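PDB 1U60: glutaminase 1 from Escherichia coli, which catalyses the hydrolysis of L-glutamine to L-glutamate and ammonium, as a member of the beta-lactamase-like glutaminase family. Local coordinates for residues A[44-49]-A[201-206]; A[6-11]-A[51-56]. One frame throughout, in Å; residues are numbered along the deposited sequence. Where two conformers were deposited one is given.

Overall arrangement
The chain begins in helix 4-18, and strands 42-47 and 52-56 then follow as a hairpin. Interaction 2 brings the second strand back against that first helix, closing a loop of about 40 residues. A long, mostly helical excursion of about 150 residues separates strand 42-47 from helix 202-213, and interaction 1 closes it. Because their segments alternate along the chain, the two loops cross. The contacts, with centres about 10 Å apart, meet through the hairpin, where Ile45 N lies 2.8 Å from Tyr53 O, a probable hydrogen bond. Together they illustrate helix-against-sheet packing on both faces of one antiparallel sheet.

Interaction 1. Residues A[44-49]-A[201-206]; sequences AIVTCD and NTIELA. With EDO (1,2-ethanediol), chain I.
The first turn of helix 202-213 packs on one face of the five-stranded antiparallel sheet, a helix-on-sheet contact of the beta-lactamase-like fold. The axes of strand 44-47 and helix 202-206 come within 7.3 Å, consistent with the small side chains of Ala44 and Ala206 at the interface. Ala44 and Val46, alternate residues of the strand, both point toward the helix. Ala44 CB meets two side chains, lying 4.0 Å from both Thr202 CG2 and Ile203 CG1. Val46 sends CG2 to Ala206 CB at 3.7 Å, and the same methyl group is 3.8 Å from Ile203 O. With CG1 of Val46 anti to the backbone N (chi1 176°), CG2 stands beside that N and is the branch turned to the helix. No hydrogen bond joins the segments; the contact is apolar and largely buried.

The helix start is fixed by a capping box. Glu204 N donates to Asn201 OD1 at 2.8 Å, nearly along the C=O direction, and Asn201 N donates to Glu204 OE1 at 2.9 Å, 32° out of the carboxylate plane. Asn201 ND2 gives an almost straight bond (174°) to O2 of a bound ethanediol, probably from the crystallisation liquor. Arg61 forms a salt bridge with Glu204. Strand 274-279 supplies Ala277 against Ala206 and Phe279 against Thr202, while Ile203 extends over Val52 and Ser54 of strand 52-56.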
loop_
_atom_site.group_PDB
_atom_site.type_symbol
_atom_site.label_atom_id
_atom_site.label_comp_id
_atom_site.label_asym_id
_atom_site.label_seq_id
_atom_site.Cartn_x
_atom_site.Cartn_y
_atom_site.Cartn_z
ATOM N N ALA A 44 -11.818 -20.027 4.922
ATOM C CA ALA A 44 -12.926 -19.640 5.804
ATOM C C ALA A 44 -13.237 -18.155 5.729
ATOM O O ALA A 44 -12.369 -17.346 5.515
ATOM C CB ALA A 44 -12.632 -19.996 7.289
ATOM N N ILE A 45 -14.504 -17.832 6.034
ATOM C CA ILE A 45 -14.981 -16.497 6.297
ATOM C C ILE A 45 -15.532 -16.450 7.731
ATOM O O ILE A 45 -16.235 -17.348 8.187
ATOM C CB ILE A 45 -16.151 -16.166 5.363
ATOM C CG1 ILE A 45 -15.710 -16.044 3.911
ATOM C CG2 ILE A 45 -16.896 -14.929 5.828
ATOM C CD1 ILE A 45 -16.850 -16.040 2.888
ATOM N N VAL A 46 -15.178 -15.377 8.442
ATOM C CA VAL A 46 -15.847 -15.009 9.656
ATOM C C VAL A 46 -16.368 -13.585 9.468
ATOM O O VAL A 46 -15.599 -12.665 9.225
ATOM C CB VAL A 46 -14.943 -15.108 10.873
ATOM C CG1 VAL A 46 -15.743 -14.590 12.126
ATOM C CG2 VAL A 46 -14.494 -16.571 11.071
ATOM N N THR A 47 -17.685 -13.402 9.563
ATOM C CA THR A 47 -18.278 -12.085 9.287
ATOM C C THR A 47 -18.275 -11.228 10.533
ATOM O O THR A 47 -18.133 -11.738 11.628
ATOM C CB THR A 47 -19.746 -12.191 8.775
ATOM O OG1 THR A 47 -20.643 -12.590 9.831
ATOM C CG2 THR A 47 -19.860 -13.290 7.700
ATOM N N CYS A 48 -18.465 -9.928 10.332
ATOM C CA CYS A 48 -18.570 -8.977 11.433
ATOM C C CYS A 48 -19.760 -9.223 12.316
ATOM O O CYS A 48 -19.812 -8.732 13.454
ATOM C CB CYS A 48 -18.599 -7.554 10.881
ATOM S SG CYS A 48 -16.944 -7.170 10.335
ATOM N N ASP A 49 -20.711 -10.004 11.834
ATOM C CA ASP A 49 -21.839 -10.432 12.669
ATOM C C ASP A 49 -21.670 -11.774 13.353
ATOM O O ASP A 49 -22.600 -12.242 13.991
ATOM C CB ASP A 49 -23.156 -10.397 11.871
ATOM C CG ASP A 49 -23.571 -8.984 11.533
ATOM O OD1 ASP A 49 -23.498 -8.129 12.455
ATOM O OD2 ASP A 49 -23.934 -8.614 10.387
ATOM N N ASN A 201 -6.056 -22.414 13.806
ATOM C CA ASN A 201 -6.644 -22.975 12.616
ATOM C C ASN A 201 -7.188 -21.894 11.699
ATOM O O ASN A 201 -7.087 -20.689 11.991
ATOM C CB ASN A 201 -7.696 -24.039 12.904
ATOM C CG ASN A 201 -8.839 -23.546 13.671
ATOM O OD1 ASN A 201 -9.321 -22.415 13.473
ATOM N ND2 ASN A 201 -9.346 -24.408 14.595
ATOM N N THR A 202 -7.746 -22.305 10.596
ATOM C CA THR A 202 -8.136 -21.331 9.579
ATOM C C THR A 202 -9.308 -20.465 10.061
ATOM O O THR A 202 -9.410 -19.289 9.680
ATOM C CB THR A 202 -8.448 -22.039 8.292
ATOM O OG1 THR A 202 -7.246 -22.677 7.817
ATOM C CG2 THR A 202 -8.831 -21.069 7.151
ATOM N N ILE A 203 -10.214 -21.059 10.841
ATOM C CA ILE A 203 -11.314 -20.288 11.409
ATOM C C ILE A 203 -10.790 -19.244 12.376
ATOM O O ILE A 203 -11.291 -18.128 12.412
ATOM C CB ILE A 203 -12.391 -21.232 11.966
ATOM C CG1 ILE A 203 -13.153 -21.828 10.757
ATOM C CG2 ILE A 203 -13.400 -20.492 12.812
ATOM C CD1 ILE A 203 -14.021 -22.963 11.077
ATOM N N GLU A 204 -9.825 -19.633 13.209
ATOM C CA GLU A 204 -9.195 -18.708 14.138
ATOM C C GLU A 204 -8.480 -17.580 13.420
ATOM O O GLU A 204 -8.599 -16.425 13.805
ATOM C CB GLU A 204 -8.269 -19.475 15.059
ATOM C CG GLU A 204 -9.116 -20.306 16.028
ATOM C CD GLU A 204 -8.351 -21.403 16.782
ATOM O OE1 GLU A 204 -7.206 -21.785 16.385
ATOM O OE2 GLU A 204 -8.973 -21.921 17.760
ATOM N N LEU A 205 -7.796 -17.908 12.322
ATOM C CA LEU A 205 -7.164 -16.861 11.505
ATOM C C LEU A 205 -8.176 -15.902 10.921
ATOM O O LEU A 205 -7.982 -14.685 10.968
ATOM C CB LEU A 205 -6.276 -17.471 10.448
ATOM C CG LEU A 205 -5.509 -16.543 9.513
ATOM C CD1 LEU A 205 -4.671 -15.572 10.369
ATOM C CD2 LEU A 205 -4.608 -17.283 8.547
ATOM N N ALA A 206 -9.257 -16.436 10.369
ATOM C CA ALA A 206 -10.341 -15.616 9.861
ATOM C C ALA A 206 -10.986 -14.775 10.928
ATOM O O ALA A 206 -11.449 -13.683 10.654
ATOM C CB ALA A 206 -11.388 -16.452 9.115
HETATM C C1 EDO I . -13.535 -24.718 14.619
HETATM O O1 EDO I . -12.691 -25.539 13.761
HETATM C C2 EDO I . -12.790 -23.507 15.179
HETATM O O2 EDO I . -11.827 -23.797 16.210
#

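Interaction 2. Residues A[6-11]-A[51-56]; sequences KLQQAV and NVYSAG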
loop_
_atom_site.group_PDB
_atom_site.type_symbol
_atom_site.label_atom_id
_atom_site.label_comp_id
_atom_site.label_asym_id
_atom_site.label_seq_id
_atom_site.Cartn_x
_atom_site.Cartn_y
_atom_site.Cartn_z
ATOM N N LYS A 6 -24.630 -17.499 -0.368
ATOM C CA LYS A 6 -23.554 -16.995 -1.244
ATOM C C LYS A 6 -22.189 -17.106 -0.560
ATOM O O LYS A 6 -21.198 -17.421 -1.202
ATOM C CB LYS A 6 -23.808 -15.564 -1.725
ATOM C CG LYS A 6 -24.891 -15.475 -2.779
ATOM C CD LYS A 6 -25.230 -14.060 -3.149
ATOM C CE LYS A 6 -26.200 -14.028 -4.370
ATOM N NZ LYS A 6 -27.078 -12.803 -4.322
ATOM N N LEU A 7 -22.139 -16.888 0.752
ATOM C CA LEU A 7 -20.863 -16.965 1.473
ATOM C C LEU A 7 -20.351 -18.401 1.557
ATOM O O LEU A 7 -19.178 -18.673 1.298
ATOM C CB LEU A 7 -21.008 -16.367 2.878
ATOM C CG LEU A 7 -20.712 -14.868 3.052
ATOM C CD1 LEU A 7 -21.294 -13.963 2.061
ATOM C CD2 LEU A 7 -21.142 -14.474 4.455
ATOM N N GLN A 8 -21.241 -19.351 1.870
ATOM C CA GLN A 8 -20.833 -20.728 1.904
ATOM C C GLN A 8 -20.440 -21.177 0.485
ATOM O O GLN A 8 -19.475 -21.889 0.323
ATOM C CB GLN A 8 -21.925 -21.630 2.470
ATOM C CG GLN A 8 -21.453 -23.079 2.556
ATOM C CD GLN A 8 -20.428 -23.296 3.665
ATOM O OE1 GLN A 8 -19.356 -23.862 3.451
ATOM N NE2 GLN A 8 -20.758 -22.851 4.843
ATOM N N GLN A 9 -21.174 -20.729 -0.533
ATOM C CA GLN A 9 -20.820 -21.056 -1.921
ATOM C C GLN A 9 -19.465 -20.534 -2.311
ATOM O O GLN A 9 -18.733 -21.184 -3.030
ATOM C CB GLN A 9 -21.831 -20.485 -2.931
ATOM C CG GLN A 9 -23.140 -21.240 -3.026
ATOM C CD GLN A 9 -24.096 -20.591 -4.017
ATOM O OE1 GLN A 9 -23.645 -19.953 -5.001
ATOM N NE2 GLN A 9 -25.411 -20.754 -3.783
ATOM N N ALA A 10 -19.140 -19.330 -1.860
ATOM C CA ALA A 10 -17.854 -18.733 -2.154
ATOM C C ALA A 10 -16.707 -19.513 -1.569
ATOM O O ALA A 10 -15.769 -19.782 -2.285
ATOM C CB ALA A 10 -17.812 -17.272 -1.715
ATOM N N VAL A 11 -16.762 -19.927 -0.285
ATOM C CA VAL A 11 -15.673 -20.717 0.266
ATOM C C VAL A 11 -15.627 -22.128 -0.358
ATOM O O VAL A 11 -14.544 -22.656 -0.555
ATOM C CB VAL A 11 -15.656 -20.873 1.842
ATOM C CG1 VAL A 11 -15.558 -19.487 2.499
ATOM C CG2 VAL A 11 -16.824 -21.611 2.365
ATOM N N ASN A 51 -20.923 -14.878 12.016
ATOM C CA ASN A 51 -21.214 -16.083 11.251
ATOM C C ASN A 51 -19.956 -16.655 10.629
ATOM O O ASN A 51 -19.096 -15.890 10.167
ATOM C CB ASN A 51 -22.280 -15.769 10.186
ATOM C CG ASN A 51 -23.636 -15.517 10.845
ATOM O OD1 ASN A 51 -24.077 -16.377 11.618
ATOM N ND2 ASN A 51 -24.199 -14.322 10.683
ATOM N N VAL A 52 -19.876 -17.982 10.550
ATOM C CA VAL A 52 -18.659 -18.670 10.165
ATOM C C VAL A 52 -18.974 -19.628 9.041
ATOM O O VAL A 52 -19.917 -20.410 9.157
ATOM C CB VAL A 52 -18.049 -19.491 11.338
ATOM C CG1 VAL A 52 -16.814 -20.222 10.881
ATOM C CG2 VAL A 52 -17.737 -18.595 12.510
ATOM N N TYR A 53 -18.191 -19.581 7.972
ATOM C CA TYR A 53 -18.359 -20.428 6.790
ATOM C C TYR A 53 -16.990 -20.976 6.432
ATOM O O TYR A 53 -16.029 -20.200 6.315
ATOM C CB TYR A 53 -18.883 -19.642 5.586
ATOM C CG TYR A 53 -20.143 -18.918 5.915
ATOM C CD1 TYR A 53 -21.383 -19.581 5.865
ATOM C CD2 TYR A 53 -20.113 -17.605 6.396
ATOM C CE1 TYR A 53 -22.567 -18.933 6.269
ATOM C CE2 TYR A 53 -21.272 -16.964 6.776
ATOM C CZ TYR A 53 -22.493 -17.615 6.703
ATOM O OH TYR A 53 -23.629 -16.970 7.106
ATOM N N SER A 54 -16.870 -22.276 6.217
ATOM C CA SER A 54 -15.563 -22.812 5.835
ATOM C C SER A 54 -15.638 -24.029 4.956
ATOM O O SER A 54 -16.698 -24.618 4.792
ATOM C CB SER A 54 -14.738 -23.111 7.081
ATOM O OG SER A 54 -15.113 -24.360 7.656
ATOM N N ALA A 55 -14.492 -24.373 4.388
ATOM C CA ALA A 55 -14.308 -25.549 3.552
ATOM C C ALA A 55 -12.918 -26.069 3.765
ATOM O O ALA A 55 -11.986 -25.309 4.077
ATOM C CB ALA A 55 -14.503 -25.189 2.047
ATOM N N GLY A 56 -12.758 -27.387 3.644
ATOM C CA GLY A 56 -11.479 -28.018 3.833
ATOM C C GLY A 56 -11.137 -28.279 5.268
ATOM O O GLY A 56 -12.016 -28.365 6.154
#
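Leu7 lies over one face of the Tyr53 ring while Gln8, the next residue, comes to the edge of the same ring, so that two consecutive helical side chains bracket one aromatic group from different directions. Leu7 CB makes the CH-pi contact, 4.0 Å from the centroid of the Tyr53 ring and 15° off its normal, set slightly toward the rim. The CD2 branch of Leu7, on the same side of the ring, reaches past its CD2-CE2 side and touches Tyr53 CE2 at 3.4 Å. Tyr53 points from the strand toward the helix; with CG anti to its carbonyl carbon, the ring is placed where Leu7 can cover it.

Gln8 crosses the ring at a slant. Its CG is anti to the backbone N and the chain bends at the next bond, which brings the terminal amide back toward the strand, its plane turned 64° from that of the ring. The aliphatic part touches as well, with Gln8 CB 4.0 Å from Tyr53 CD1.

One turn later, Val11 also points at the strand and rests mainly against backbone. Its CG2 lies 3.7 Å from Ser54 C, and its CG1 is 3.9 Å from Tyr53 O. Ala55 CB lies against the helix backbone, 3.6 Å from Val11 O.

The axes of helix segment 6-11 and strand 52-56 run at 24° to each other, so these contacts follow one another along both. N-terminal helix 4-18 thus packs on a strand that is outermost, within the chain, in the five-stranded antiparallel sheet of the beta-lactamase-like fold, away from the predicted substrate-binding residues. Neighbouring strand 42-47 presents Ile45 to Leu7 and Val11, helix 290-303 meets Leu7 and Ala10 through Leu303, and helix 202-213 covers the other face of the sheet.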